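Local coordinates for protein carbonic anhydrase (PDB 6LAC) that probably catalyses the reversible hydration of carbon dioxide to hydrogencarbonate as a zinc-dependent, dimeric beta-class carbonic anhydrase, at residues G33-G38 and E54-G59; G88-H93 and V167-T172; T113-H118 and R132-L137. The protein carries 1 engineered substitution. One frame throughout, in Å; residues are numbered along the deposited sequence.

Contact 1. Residues G33-G38 and E54-G59. With ZN (zinc ion), chain C.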
# COMPACT_ATOMS: atom_id res chain seq x y z
N GLY A 33 3.88 0.75 -5.26
CA GLY A 33 3.22 -0.17 -6.17
C GLY A 33 1.74 0.12 -6.19
O GLY A 33 1.18 0.97 -5.48
N CYS A 34 1.05 -0.63 -7.04
CA CYS A 34 -0.41 -0.48 -7.27
C CYS A 34 -1.22 -1.53 -6.52
O CYS A 34 -0.88 -2.72 -6.46
CB CYS A 34 -0.74 -0.57 -8.75
SG CYS A 34 -2.51 -0.35 -9.09
N SER A 35 -2.32 -1.06 -5.94
CA SER A 35 -3.26 -1.92 -5.19
C SER A 35 -3.79 -3.11 -5.99
O SER A 35 -4.11 -4.12 -5.32
CB SER A 35 -4.39 -1.08 -4.72
OG SER A 35 -3.93 -0.07 -3.82
N ASP A 36 -3.93 -3.03 -7.32
CA ASP A 36 -4.48 -4.22 -8.06
C ASP A 36 -3.36 -5.02 -8.70
O ASP A 36 -3.66 -5.89 -9.54
CB ASP A 36 -5.60 -3.83 -9.03
CG ASP A 36 -5.14 -3.00 -10.22
OD1 ASP A 36 -3.91 -2.95 -10.51
OD2 ASP A 36 -5.97 -2.44 -10.93
N SER A 37 -2.11 -4.92 -8.26
CA SER A 37 -1.01 -5.69 -8.91
C SER A 37 -1.40 -7.17 -8.86
O SER A 37 -1.20 -7.88 -9.85
CB SER A 37 0.28 -5.35 -8.28
OG SER A 37 1.35 -6.03 -8.90
N GLY A 38 -1.86 -7.69 -7.73
CA GLY A 38 -2.59 -8.99 -7.71
C GLY A 38 -1.71 -10.17 -8.06
O GLY A 38 -2.30 -11.20 -8.56
N GLU A 54 6.84 -0.53 2.00
CA GLU A 54 5.93 -0.63 0.84
C GLU A 54 4.77 0.35 1.00
O GLU A 54 4.02 0.22 2.00
CB GLU A 54 5.48 -2.08 0.75
CG GLU A 54 4.60 -2.37 -0.45
CD GLU A 54 4.19 -3.83 -0.57
OE1 GLU A 54 4.33 -4.56 0.42
OE2 GLU A 54 3.65 -4.20 -1.64
N TYR A 55 4.54 1.18 0.00
CA TYR A 55 3.34 2.02 -0.08
C TYR A 55 2.61 1.55 -1.31
O TYR A 55 3.12 1.62 -2.43
CB TYR A 55 3.70 3.52 -0.19
CG TYR A 55 2.48 4.41 -0.20
CD1 TYR A 55 1.61 4.39 0.89
CD2 TYR A 55 2.12 5.17 -1.29
CE1 TYR A 55 0.42 5.11 0.92
CE2 TYR A 55 0.93 5.91 -1.26
CZ TYR A 55 0.08 5.86 -0.17
OH TYR A 55 -1.16 6.46 -0.11
N ARG A 56 1.42 0.98 -1.11
CA ARG A 56 0.66 0.39 -2.23
C ARG A 56 -0.66 1.10 -2.35
O ARG A 56 -1.45 1.09 -1.40
CB ARG A 56 0.55 -1.11 -2.10
CG ARG A 56 -0.03 -1.74 -3.36
CD ARG A 56 0.25 -3.22 -3.38
NE ARG A 56 1.66 -3.58 -3.47
CZ ARG A 56 2.39 -3.69 -4.58
NH1 ARG A 56 1.87 -3.48 -5.76
NH2 ARG A 56 3.68 -3.97 -4.45
N SER A 57 -0.90 1.72 -3.50
CA SER A 57 -1.90 2.77 -3.71
C SER A 57 -2.59 2.61 -5.03
O SER A 57 -2.11 1.90 -5.91
CB SER A 57 -1.13 4.13 -3.75
OG SER A 57 -0.24 4.25 -4.86
N LEU A 58 -3.60 3.42 -5.25
CA LEU A 58 -4.29 3.41 -6.55
C LEU A 58 -3.31 3.80 -7.66
O LEU A 58 -2.77 4.90 -7.63
CB LEU A 58 -5.44 4.40 -6.54
CG LEU A 58 -6.58 4.13 -5.57
CD1 LEU A 58 -7.54 5.30 -5.55
CD2 LEU A 58 -7.30 2.83 -5.95
N GLY A 59 -3.16 2.94 -8.64
CA GLY A 59 -2.37 3.28 -9.84
C GLY A 59 -0.89 3.47 -9.57
O GLY A 59 -0.22 4.02 -10.45
ZN ZN C . -2.69 -1.54 -11.00
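Gly-33 and Arg-56 pair in parallel register, with Gly-33 N bonded to Tyr-55 O (3.1 Å) and Ser-57 N to Gly-33 O (3.0 Å). Ser-35 N continues the ladder to Ser-57 O. Arg-56 leaves its strand with CG anti to the backbone N (chi1 -171°). Its CB lies 4.0 Å from Gly-33 O, and CG and CD then run past the Cys-34 carbonyl. A bend at chi3 turns the guanidinium so that one face lies over Gly-33 CA. Arg-56 NH1 gives a nearly straight bond to Cys-34 O (2.9 Å), in the guanidinium plane but above the carbonyl plane. Arg-56 NE and NH2 both hold Glu-54 OE2, a side-on grip, and NH2 has a second carboxylate in Glu-41. Ser-35 OG bonds to Glu-54 O of the second subunit, which places the contact at the dimer interface. The buried arginine charge is thus probably balanced locally. NH1 shares Cys-34 O with Ser-37 N, which arrives from the opposite face to close the type I turn from Cys-34 to Ser-37, and so probably steadies that turn. Within it Cys-34 SG and Asp-36 OD1 bind the metal, Asp-36 OD1 at 1.9 Å from zinc.

Contact 2. Residues G88-H93 and V167-T172. With ZN (zinc ion), chain C.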
# COMPACT_ATOMS: atom_id res chain seq x y z
N GLY A 88 5.04 0.05 -11.72
CA GLY A 88 3.77 -0.25 -12.37
C GLY A 88 3.68 -1.69 -12.76
O GLY A 88 4.62 -2.46 -12.51
N HIS A 89 2.53 -2.07 -13.31
CA HIS A 89 2.38 -3.49 -13.67
C HIS A 89 1.43 -3.64 -14.84
O HIS A 89 0.38 -3.06 -14.89
CB HIS A 89 1.94 -4.31 -12.43
CG HIS A 89 0.58 -3.97 -12.00
ND1 HIS A 89 -0.53 -4.77 -12.28
CD2 HIS A 89 0.09 -2.85 -11.47
CE1 HIS A 89 -1.60 -4.16 -11.87
NE2 HIS A 89 -1.26 -2.98 -11.35
N TYR A 90 1.89 -4.49 -15.76
CA TYR A 90 1.01 -4.81 -16.90
C TYR A 90 -0.28 -5.50 -16.43
O TYR A 90 -0.23 -6.36 -15.56
CB TYR A 90 1.76 -5.60 -17.96
CG TYR A 90 2.96 -4.87 -18.53
CD1 TYR A 90 2.83 -3.66 -19.21
CD2 TYR A 90 4.22 -5.42 -18.45
CE1 TYR A 90 3.93 -2.99 -19.72
CE2 TYR A 90 5.34 -4.77 -18.94
CZ TYR A 90 5.19 -3.58 -19.61
OH TYR A 90 6.33 -2.99 -20.12
N GLY A 91 -1.37 -5.13 -17.08
CA GLY A 91 -2.71 -5.63 -16.74
C GLY A 91 -3.44 -4.79 -15.73
O GLY A 91 -4.56 -5.15 -15.33
N CYS A 92 -2.82 -3.73 -15.23
CA CYS A 92 -3.45 -2.76 -14.31
C CYS A 92 -4.85 -2.40 -14.79
O CYS A 92 -5.02 -2.05 -15.94
CB CYS A 92 -2.55 -1.53 -14.27
SG CYS A 92 -3.00 -0.36 -12.96
N HIS A 93 -5.85 -2.42 -13.93
CA HIS A 93 -7.22 -1.99 -14.25
C HIS A 93 -7.36 -0.51 -14.02
O HIS A 93 -8.23 0.17 -14.61
CB HIS A 93 -8.26 -2.79 -13.46
CG HIS A 93 -8.22 -4.23 -13.78
ND1 HIS A 93 -8.85 -4.79 -14.88
CD2 HIS A 93 -7.58 -5.25 -13.17
CE1 HIS A 93 -8.60 -6.09 -14.91
NE2 HIS A 93 -7.83 -6.39 -13.89
N VAL A 167 8.48 -1.56 -14.46
CA VAL A 167 7.18 -2.25 -14.69
C VAL A 167 7.34 -3.73 -14.49
O VAL A 167 8.33 -4.32 -14.96
CB VAL A 167 6.63 -1.94 -16.07
CG1 VAL A 167 5.26 -2.52 -16.22
CG2 VAL A 167 6.67 -0.49 -16.40
N TYR A 168 6.42 -4.31 -13.77
CA TYR A 168 6.39 -5.74 -13.50
C TYR A 168 5.42 -6.41 -14.46
O TYR A 168 4.31 -5.96 -14.66
CB TYR A 168 5.94 -5.94 -12.07
CG TYR A 168 5.48 -7.32 -11.73
CD1 TYR A 168 6.32 -8.40 -11.80
CD2 TYR A 168 4.19 -7.52 -11.25
CE1 TYR A 168 5.85 -9.69 -11.49
CE2 TYR A 168 3.72 -8.77 -10.88
CZ TYR A 168 4.56 -9.85 -11.03
OH TYR A 168 4.10 -11.11 -10.66
N ASP A 169 5.89 -7.52 -15.04
CA ASP A 169 5.07 -8.35 -15.97
C ASP A 169 4.81 -9.72 -15.34
O ASP A 169 5.77 -10.53 -15.25
CB ASP A 169 5.85 -8.50 -17.27
CG ASP A 169 5.05 -9.15 -18.38
OD1 ASP A 169 4.21 -10.02 -18.06
OD2 ASP A 169 5.26 -8.73 -19.55
N LYS A 170 3.58 -9.95 -14.88
CA LYS A 170 3.25 -11.20 -14.17
C LYS A 170 3.25 -12.38 -15.16
O LYS A 170 3.24 -13.49 -14.67
CB LYS A 170 1.95 -11.07 -13.39
CG LYS A 170 0.71 -10.85 -14.22
CD LYS A 170 -0.53 -10.80 -13.38
CE LYS A 170 -1.78 -10.39 -14.14
NZ LYS A 170 -1.75 -8.99 -14.60
N ALA A 171 3.27 -12.12 -16.46
CA ALA A 171 3.26 -13.22 -17.47
C ALA A 171 4.69 -13.75 -17.69
O ALA A 171 4.88 -14.99 -17.65
CB ALA A 171 2.53 -12.77 -18.71
N THR A 172 5.68 -12.88 -17.88
CA THR A 172 7.13 -13.23 -17.98
C THR A 172 7.77 -13.38 -16.59
O THR A 172 8.95 -13.79 -16.51
CB THR A 172 7.87 -12.21 -18.84
OG1 THR A 172 7.81 -10.94 -18.15
CG2 THR A 172 7.31 -12.04 -20.23
ZN ZN C . -2.69 -1.54 -11.00
O HOH W 1 -0.07 -7.58 -12.42
O HOH W 2 1.88 -7.60 -14.36
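Lys-170 reaches back from just past the end of strand 162-169, a bend at its last torsion bringing NZ to Tyr-90 O in a weak hydrogen bond and towards the second shell of the zinc site. There Lys-170 NZ and His-89 ND1 both donate to one water, at 3.1 Å from the lysine NZ and 2.9 Å from the histidine ND1. His-89 is therefore held at both ring nitrogens, since its NE2 binds zinc at 2.1 Å. Its ring is set by chi1 of 67°, with CG between the backbone N and the carbonyl carbon, which carries the imidazole off towards the metal and leaves CB at the edge of the Tyr-168 ring.

Behind the site the strands pair in parallel. Tyr-168 N donates to Gly-88 O (2.9 Å) and Tyr-90 N to Tyr-168 O (3.0 Å). A second water lies between Tyr-90 O and Lys-170 N, beside Tyr-168 O. The Tyr-90 ring receives CG1 of Val-167 squarely over its centre, a CH-pi contact of 3.5 Å to the centroid, 12° off the normal. Asp-169 CB comes to the ring edge, its carboxylate turned 70° from the ring plane. OD1 of this aspartate accepts from Ala-171 N, an Asx turn, and from Thr-172 N, which extends it to an Asx motif; OD2 forms a salt bridge to Arg-132. The phenol of Tyr-90 bonds to Glu-136.

From His-89 a type II turn, with Gly-91 at positive phi, leads to Cys-92, whose SG is a further zinc ligand. Cys-34 and Asp-36 complete the set. Metal ligands gathered at the carboxyl ends of adjacent parallel strands, with a histidine and a cysteine three residues apart, are the hallmark of the beta-class carbonic anhydrase site.

Contact 3. Residues T113-H118 and R132-L137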
# COMPACT_ATOMS: atom_id res chain seq x y z
N THR A 113 -4.83 13.49 -18.05
CA THR A 113 -3.65 14.20 -18.55
C THR A 113 -2.67 13.27 -19.27
O THR A 113 -2.12 13.67 -20.29
CB THR A 113 -2.97 14.96 -17.43
OG1 THR A 113 -3.85 16.04 -17.16
CG2 THR A 113 -1.60 15.46 -17.82
N LEU A 114 -2.40 12.05 -18.78
CA LEU A 114 -1.54 11.11 -19.54
C LEU A 114 -2.13 10.90 -20.91
O LEU A 114 -1.41 10.87 -21.88
CB LEU A 114 -1.45 9.74 -18.86
CG LEU A 114 -0.49 9.64 -17.71
CD1 LEU A 114 -0.62 8.22 -17.14
CD2 LEU A 114 0.94 9.94 -18.16
N ARG A 115 -3.42 10.56 -20.95
CA ARG A 115 -4.08 10.19 -22.21
C ARG A 115 -4.01 11.36 -23.18
O ARG A 115 -3.86 11.11 -24.37
CB ARG A 115 -5.51 9.71 -21.95
CG ARG A 115 -5.56 8.36 -21.24
CD ARG A 115 -6.88 7.61 -21.20
NE ARG A 115 -7.56 8.04 -20.02
CZ ARG A 115 -7.83 7.37 -18.89
NH1 ARG A 115 -7.56 6.07 -18.80
NH2 ARG A 115 -8.40 7.98 -17.85
N SER A 116 -4.22 12.60 -22.72
CA SER A 116 -4.21 13.79 -23.63
C SER A 116 -2.77 14.12 -24.03
O SER A 116 -2.51 14.34 -25.22
CB SER A 116 -4.94 14.95 -23.03
OG SER A 116 -4.38 15.36 -21.80
N THR A 117 -1.84 14.15 -23.08
CA THR A 117 -0.41 14.48 -23.34
C THR A 117 0.13 13.48 -24.37
O THR A 117 0.85 13.89 -25.31
CB THR A 117 0.39 14.50 -22.04
OG1 THR A 117 -0.23 15.44 -21.18
CG2 THR A 117 1.86 14.79 -22.25
N HIS A 118 -0.15 12.18 -24.22
CA HIS A 118 0.44 11.10 -25.04
C HIS A 118 -0.54 10.51 -26.06
O HIS A 118 -0.34 9.39 -26.44
CB HIS A 118 1.05 10.04 -24.10
CG HIS A 118 2.06 10.61 -23.16
ND1 HIS A 118 3.30 11.07 -23.57
CD2 HIS A 118 1.98 10.87 -21.84
CE1 HIS A 118 3.97 11.51 -22.52
NE2 HIS A 118 3.17 11.43 -21.43
N ARG A 132 -0.69 -1.26 -22.06
CA ARG A 132 0.69 -1.48 -21.60
C ARG A 132 1.46 -0.17 -21.70
O ARG A 132 2.23 0.16 -20.80
CB ARG A 132 1.35 -2.56 -22.45
CG ARG A 132 0.81 -3.95 -22.16
CD ARG A 132 1.40 -4.99 -23.05
NE ARG A 132 2.69 -5.42 -22.63
CZ ARG A 132 2.93 -6.43 -21.77
NH1 ARG A 132 1.95 -7.09 -21.16
NH2 ARG A 132 4.16 -6.74 -21.51
N ALA A 133 1.31 0.57 -22.78
CA ALA A 133 1.95 1.89 -22.91
C ALA A 133 1.46 2.83 -21.82
O ALA A 133 2.26 3.58 -21.27
CB ALA A 133 1.69 2.43 -24.30
N LEU A 134 0.18 2.85 -21.48
CA LEU A 134 -0.33 3.74 -20.45
C LEU A 134 0.29 3.36 -19.11
O LEU A 134 0.70 4.26 -18.34
CB LEU A 134 -1.84 3.61 -20.40
CG LEU A 134 -2.55 4.71 -19.66
CD1 LEU A 134 -2.31 6.09 -20.30
CD2 LEU A 134 -4.04 4.40 -19.62
N VAL A 135 0.46 2.08 -18.84
CA VAL A 135 1.15 1.67 -17.58
C VAL A 135 2.55 2.30 -17.54
O VAL A 135 3.00 2.80 -16.51
CB VAL A 135 1.18 0.15 -17.47
CG1 VAL A 135 2.18 -0.33 -16.47
CG2 VAL A 135 -0.19 -0.40 -17.13
N GLU A 136 3.30 2.16 -18.63
CA GLU A 136 4.70 2.63 -18.70
C GLU A 136 4.73 4.15 -18.55
O GLU A 136 5.60 4.69 -17.83
CB GLU A 136 5.34 2.21 -20.03
CG GLU A 136 5.47 0.72 -20.20
CD GLU A 136 5.73 0.20 -21.60
OE1 GLU A 136 5.83 1.05 -22.50
OE2 GLU A 136 5.79 -1.05 -21.77
N LEU A 137 3.88 4.84 -19.28
CA LEU A 137 3.85 6.30 -19.25
C LEU A 137 3.53 6.76 -17.85
O LEU A 137 4.02 7.81 -17.40
CB LEU A 137 2.88 6.87 -20.29
CG LEU A 137 3.34 6.70 -21.75
CD1 LEU A 137 2.16 6.84 -22.67
CD2 LEU A 137 4.40 7.73 -22.10
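Leu-114 points from helix 107-117 into helix 127-148 and meets both leucines that line the facing side. Its CB packs 4.0 Å from Leu-134 CD1, while Leu-114 CD2 passes to the other side and lies against the backbone of the next turn, 3.8 Å from Leu-137 O. The isobutyl group thus sits across the step between two residues one turn apart. The helix segments cross at a steep angle, 108° between their directions, with axes 10.6 Å apart.

Arg-115 leaves its backbone to one side, but the chain bends at chi3 and its end comes back alongside Leu-134. Arg-115 NH1 is in van der Waals contact with Leu-134 CD2 (4.0 Å). The polar work of the group is done elsewhere, NH1 bonding to Gly-97 O and NH2 forming a salt bridge to Asp-112.

Thr-117 makes no contact with segment 132-137. Its hydroxyl OG1 donates to Thr-113 O (2.7 Å), an oxygen that also takes the backbone bond of the last helical turn, and its CG2 methyl lies over one face of the His-118 ring, offset toward the rim.

His-118, where the helical conformation breaks, carries its ring on a chi1 of -56°, with CG anti to the carbonyl carbon. Leu-137 lays both methyls on one side of it: Leu-137 CD1 touches His-118 CB at 3.7 Å, and CD2 sits over the ring centre, only 5° off the normal, on the face opposite Thr-117 CG2. NE2 at the rim of the imidazole bonds to Glu-141.

Around this corner the chain turns directly into helix 119-123, whose Leu-122 packs on both Leu-134 and Leu-137. Elsewhere on helix 127-148, Val-135 points away from the contact and rests on Cys-92, near the end of strand 83-89.

Overall arrangement
Contacts 1 and 2 belong to the same sheet, on neighbouring strands 29-34 and 83-89, and each supplies two of the four zinc ligands; they also join directly through Asp-36 OD2 and His-93 N. Both are rich in backbone bonds, but contact 1 is wholly buried, faces the second subunit and places an ion pair inside, whereas contact 2 opens to exposed Lys-170 and ordered water. Contact 3, nested in the loop that contact 2 closes, is helix against helix, held by leucines and a CH-pi contact to His-118; its leucines are buried, Arg-115 and His-118 partly exposed. Its helix 127-148 meets contact 2 through Arg-132, Val-135 and Glu-136, while contact 1 stays about 7 Å away at the nearest atoms.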